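Long-range contacts in putative oxidoreductase (Bacteroides fragilis NCTC 9343, PDB 3FHL), which probably acts as an oxidoreductase of the Gfo/Idh/MocA family, with a Rossmann-fold domain expected to bind a nicotinamide dinucleotide: residues C[202-206]-C[233-237]; C[156-160]-C[205-209]. All coordinates share one frame; numbering follows the deposited sequence.

Contact 1 (C[202-206]-C[233-237]); sequences GILRE and ASYLM
R205 reaches across to the 233-237 segment and meets two side chains in succession, L236 with its stem and Y235 with its charged head. From CB, chi1 of -63° turns CG away from the carbonyl carbon and onto L236, with R205 CG 3.8 Å from L236 CD1. CD and NE then run past Y235 CB, the chain bending at chi3 (-52°) to bring the guanidinium over the tyrosine. There CZ lies above Y235 CB and CD2, NH1 sits 3.8 Å from Y235 CG, and NH2 reaches out over Y235 CD2. The two flat groups are nearly parallel, their planes 7° apart, with the guanidinium displaced toward the CB side of the ring: an offset stack of guanidinium on ring. NE also makes a salt bridge to D212, which probably limits how the head can turn.

Beside this stack L204 adds apolar packing, its CB 4.1 Å from L236 CD1. V147 of the second subunit packs on both L204 and L236, so the dimer partner closes over this pair of leucines. At the end of strand 228-234, S234 OG accepts the backbone N-H of L236, 3.0 Å from L236 N, which shapes the exit from the strand. This bond closes an ST turn, here where a strand leaves the large mixed sheet of the C-terminal alpha/beta domain.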
loop_
_atom_site.group_PDB
_atom_site.type_symbol
_atom_site.label_atom_id
_atom_site.label_comp_id
_atom_site.label_asym_id
_atom_site.label_seq_id
_atom_site.Cartn_x
_atom_site.Cartn_y
_atom_site.Cartn_z
ATOM N N GLY C 202 -6.253 4.945 10.866
ATOM C CA GLY C 202 -7.693 4.900 10.847
ATOM C C GLY C 202 -8.259 4.016 11.923
ATOM O O GLY C 202 -7.576 3.127 12.450
ATOM N N ILE C 203 -9.507 4.294 12.279
ATOM C CA ILE C 203 -10.336 3.339 13.002
ATOM C C ILE C 203 -11.434 2.982 12.016
ATOM O O ILE C 203 -12.386 3.745 11.807
ATOM C CB ILE C 203 -10.923 3.890 14.322
ATOM C CG1 ILE C 203 -9.808 4.406 15.235
ATOM C CG2 ILE C 203 -11.704 2.788 15.019
ATOM C CD1 ILE C 203 -10.264 5.296 16.383
ATOM N N LEU C 204 -11.268 1.832 11.377
ATOM C CA LEU C 204 -12.084 1.463 10.243
ATOM C C LEU C 204 -13.249 0.575 10.673
ATOM O O LEU C 204 -14.242 0.460 9.954
ATOM C CB LEU C 204 -11.229 0.752 9.188
ATOM C CG LEU C 204 -9.926 1.398 8.702
ATOM C CD1 LEU C 204 -9.333 0.507 7.605
ATOM C CD2 LEU C 204 -10.121 2.825 8.199
ATOM N N ARG C 205 -13.131 -0.029 11.851
ATOM C CA ARG C 205 -14.149 -0.962 12.326
ATOM C C ARG C 205 -15.157 -0.253 13.209
ATOM O O ARG C 205 -14.800 0.624 14.004
ATOM C CB ARG C 205 -13.521 -2.151 13.065
ATOM C CG ARG C 205 -12.613 -3.002 12.177
ATOM C CD ARG C 205 -11.825 -4.044 12.943
ATOM N NE ARG C 205 -11.079 -3.497 14.075
ATOM C CZ ARG C 205 -10.538 -4.237 15.036
ATOM N NH1 ARG C 205 -10.644 -5.560 15.008
ATOM N NH2 ARG C 205 -9.896 -3.651 16.037
ATOM N N GLU C 206 -16.419 -0.636 13.033
ATOM C CA GLU C 206 -17.524 -0.112 13.825
ATOM C C GLU C 206 -17.294 -0.446 15.295
ATOM O O GLU C 206 -17.084 -1.609 15.645
ATOM C CB GLU C 206 -18.853 -0.700 13.335
ATOM C CG GLU C 206 -20.080 -0.246 14.132
ATOM C CD GLU C 206 -21.302 -1.128 13.898
ATOM O OE1 GLU C 206 -21.673 -1.894 14.817
ATOM O OE2 GLU C 206 -21.882 -1.060 12.793
ATOM N N ALA C 233 -0.414 -1.896 8.308
ATOM C CA ALA C 233 -1.174 -2.982 8.933
ATOM C C ALA C 233 -2.638 -2.620 8.999
ATOM O O ALA C 233 -2.980 -1.444 9.056
ATOM C CB ALA C 233 -0.657 -3.306 10.333
ATOM N N SER C 234 -3.499 -3.637 9.020
ATOM C CA SER C 234 -4.934 -3.411 9.048
ATOM C C SER C 234 -5.625 -4.652 9.572
ATOM O O SER C 234 -5.167 -5.767 9.329
ATOM C CB SER C 234 -5.460 -3.089 7.637
ATOM O OG SER C 234 -6.871 -2.877 7.645
ATOM N N TYR C 235 -6.727 -4.437 10.283
ATOM C CA TYR C 235 -7.604 -5.521 10.711
ATOM C C TYR C 235 -8.737 -5.795 9.721
ATOM O O TYR C 235 -9.592 -6.639 9.972
ATOM C CB TYR C 235 -8.175 -5.231 12.097
ATOM C CG TYR C 235 -7.328 -5.767 13.228
ATOM C CD1 TYR C 235 -7.128 -7.139 13.385
ATOM C CD2 TYR C 235 -6.739 -4.907 14.146
ATOM C CE1 TYR C 235 -6.365 -7.636 14.429
ATOM C CE2 TYR C 235 -5.978 -5.396 15.200
ATOM C CZ TYR C 235 -5.787 -6.758 15.329
ATOM O OH TYR C 235 -5.017 -7.237 16.367
ATOM N N LEU C 236 -8.738 -5.095 8.591
ATOM C CA LEU C 236 -9.736 -5.357 7.553
ATOM C C LEU C 236 -9.103 -5.585 6.190
ATOM O O LEU C 236 -9.165 -4.723 5.305
ATOM C CB LEU C 236 -10.764 -4.222 7.505
ATOM C CG LEU C 236 -11.787 -4.168 8.645
ATOM C CD1 LEU C 236 -12.693 -2.949 8.417
ATOM C CD2 LEU C 236 -12.606 -5.473 8.743
ATOM N N MET C 237 -8.433 -6.726 6.057
ATOM C CA MET C 237 -7.839 -7.162 4.798
ATOM C C MET C 237 -8.167 -8.639 4.644
ATOM O O MET C 237 -7.306 -9.506 4.870
ATOM C CB MET C 237 -6.309 -6.959 4.749
ATOM C CG MET C 237 -5.807 -5.533 4.749
ATOM S SD MET C 237 -4.011 -5.378 4.528
ATOM C CE MET C 237 -3.875 -3.614 4.300
#

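Contact 2 (C[156-160]-C[205-209]); sequences YRNFI and REGGK
I160 and the backbone of R157 take hold of the R205 guanidinium from different directions. I160 turns CG1 away from its own carbonyl carbon, and a second bend at chi2 (-45°) carries CD1 over the centre of the guanidinium face, 4.0 Å from R205 CZ. The same methyl lies 4.0 Å from G208 CA, while CG1 passes the carbonyls of E206 and G207, so the isoleucine lies along the type II beta turn running from R205 to G208. At the guanidinium edge, R205 NH1 donates to R157 O at 3.0 Å; the N-H points almost straight at the oxygen (169°), which lies in the guanidinium plane.

The first torsion of R157 lays its CG over one face of the F159 ring, toward the rim, and a later bend at chi3 turns the guanidinium. That head is tilted 48° from that of R205, and water 1 bridges the two, accepting from R205 NH2 at 3.2 Å and, weakly, from R157 NH2. N158, at the centre of an inverse gamma turn, accepts through OD1 from water 2, which in turn accepts from E206 N at 3.0 Å.

R157 NE and R205 NH1 are 4.3 Å apart, a proximity that probably costs some energy. The carbonyl of R157, the shared water and the salt bridge from R205 NE to D212 would help offset it, so this surface contact combines polar links with the packing of I160.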
loop_
_atom_site.group_PDB
_atom_site.type_symbol
_atom_site.label_atom_id
_atom_site.label_comp_id
_atom_site.label_asym_id
_atom_site.label_seq_id
_atom_site.Cartn_x
_atom_site.Cartn_y
_atom_site.Cartn_z
ATOM N N TYR C 156 -7.608 -9.920 9.395
ATOM C CA TYR C 156 -9.027 -9.746 9.189
ATOM C C TYR C 156 -9.794 -10.166 10.433
ATOM O O TYR C 156 -9.971 -11.356 10.684
ATOM C CB TYR C 156 -9.535 -10.497 7.935
ATOM C CG TYR C 156 -11.019 -10.279 7.706
ATOM C CD1 TYR C 156 -11.500 -9.048 7.253
ATOM C CD2 TYR C 156 -11.948 -11.281 7.997
ATOM C CE1 TYR C 156 -12.859 -8.831 7.076
ATOM C CE2 TYR C 156 -13.306 -11.073 7.840
ATOM C CZ TYR C 156 -13.756 -9.842 7.374
ATOM O OH TYR C 156 -15.100 -9.618 7.209
ATOM N N ARG C 157 -10.274 -9.173 11.141
ATOM C CA ARG C 157 -11.094 -9.358 12.291
ATOM C C ARG C 157 -12.135 -8.248 12.362
ATOM O O ARG C 157 -11.864 -7.180 12.837
ATOM C CB ARG C 157 -10.219 -9.364 13.534
ATOM C CG ARG C 157 -10.963 -9.539 14.823
ATOM C CD ARG C 157 -10.118 -10.247 15.854
ATOM N NE ARG C 157 -9.395 -9.317 16.693
ATOM C CZ ARG C 157 -8.147 -9.476 17.094
ATOM N NH1 ARG C 157 -7.461 -10.540 16.734
ATOM N NH2 ARG C 157 -7.583 -8.556 17.855
ATOM N N ASN C 158 -13.328 -8.526 11.870
ATOM C CA ASN C 158 -14.373 -7.527 11.786
ATOM C C ASN C 158 -15.246 -7.584 12.994
ATOM O O ASN C 158 -16.410 -7.814 12.896
ATOM C CB ASN C 158 -15.222 -7.745 10.548
ATOM C CG ASN C 158 -16.271 -6.684 10.360
ATOM O OD1 ASN C 158 -16.084 -5.544 10.708
ATOM N ND2 ASN C 158 -17.373 -7.064 9.792
ATOM N N PHE C 159 -14.638 -7.425 14.144
ATOM C CA PHE C 159 -15.331 -7.175 15.384
ATOM C C PHE C 159 -14.267 -6.792 16.372
ATOM O O PHE C 159 -13.113 -6.921 16.090
ATOM C CB PHE C 159 -16.001 -8.438 15.862
ATOM C CG PHE C 159 -15.105 -9.609 15.875
ATOM C CD1 PHE C 159 -14.927 -10.352 14.749
ATOM C CD2 PHE C 159 -14.442 -9.967 17.014
ATOM C CE1 PHE C 159 -14.097 -11.433 14.748
ATOM C CE2 PHE C 159 -13.617 -11.054 17.025
ATOM C CZ PHE C 159 -13.437 -11.784 15.889
ATOM N N ILE C 160 -14.669 -6.327 17.535
ATOM C CA ILE C 160 -13.733 -5.830 18.510
ATOM C C ILE C 160 -13.502 -6.916 19.527
ATOM O O ILE C 160 -14.346 -7.131 20.376
ATOM C CB ILE C 160 -14.288 -4.606 19.233
ATOM C CG1 ILE C 160 -14.695 -3.515 18.255
ATOM C CG2 ILE C 160 -13.302 -4.069 20.214
ATOM C CD1 ILE C 160 -13.727 -3.261 17.202
ATOM N N ARG C 205 -13.131 -0.029 11.851
ATOM C CA ARG C 205 -14.149 -0.962 12.326
ATOM C C ARG C 205 -15.157 -0.253 13.209
ATOM O O ARG C 205 -14.800 0.624 14.004
ATOM C CB ARG C 205 -13.521 -2.151 13.065
ATOM C CG ARG C 205 -12.613 -3.002 12.177
ATOM C CD ARG C 205 -11.825 -4.044 12.943
ATOM N NE ARG C 205 -11.079 -3.497 14.075
ATOM C CZ ARG C 205 -10.538 -4.237 15.036
ATOM N NH1 ARG C 205 -10.644 -5.560 15.008
ATOM N NH2 ARG C 205 -9.896 -3.651 16.037
ATOM N N GLU C 206 -16.419 -0.636 13.033
ATOM C CA GLU C 206 -17.524 -0.112 13.825
ATOM C C GLU C 206 -17.294 -0.446 15.295
ATOM O O GLU C 206 -17.084 -1.609 15.645
ATOM C CB GLU C 206 -18.853 -0.700 13.335
ATOM C CG GLU C 206 -20.080 -0.246 14.132
ATOM C CD GLU C 206 -21.302 -1.128 13.898
ATOM O OE1 GLU C 206 -21.673 -1.894 14.817
ATOM O OE2 GLU C 206 -21.882 -1.060 12.793
ATOM N N GLY C 207 -17.304 0.589 16.133
ATOM C CA GLY C 207 -17.139 0.437 17.578
ATOM C C GLY C 207 -15.705 0.485 18.083
ATOM O O GLY C 207 -15.466 0.334 19.285
ATOM N N GLY C 208 -14.752 0.701 17.175
ATOM C CA GLY C 208 -13.328 0.700 17.521
ATOM C C GLY C 208 -12.905 1.931 18.299
ATOM O O GLY C 208 -13.372 3.040 18.021
ATOM N N LYS C 209 -12.005 1.727 19.260
ATOM C CA LYS C 209 -11.571 2.779 20.185
ATOM C C LYS C 209 -10.137 3.251 19.915
ATOM O O LYS C 209 -9.777 4.377 20.257
ATOM C CB LYS C 209 -11.686 2.286 21.633
ATOM C CG LYS C 209 -13.062 1.756 22.023
ATOM C CD LYS C 209 -13.042 1.161 23.432
ATOM C CE LYS C 209 -14.341 0.426 23.757
ATOM N NZ LYS C 209 -14.311 -0.198 25.116
HETATM O O HOH W 1 -9.541 -5.893 18.254
HETATM O O HOH W 2 -16.974 -2.976 11.321
#

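Both contacts lie in the C-terminal domain on the loop between strands 194-202 and 213-221, their centres about 7 Å apart, and R205 belongs to both. Contact 1 is the buried one: it joins that loop to the end of strand 228-234 through apolar packing and a stack, with no hydrogen bond across its segments. Contact 2 is at the surface, loop against loop, and adds a direct hydrogen bond and bridging waters. The segments 233-237 and 156-160 also meet each other, through a probable hydrogen bond between Y235 O and R157 N and through L236 packing on Y156 and N158. The second subunit touches both contacts.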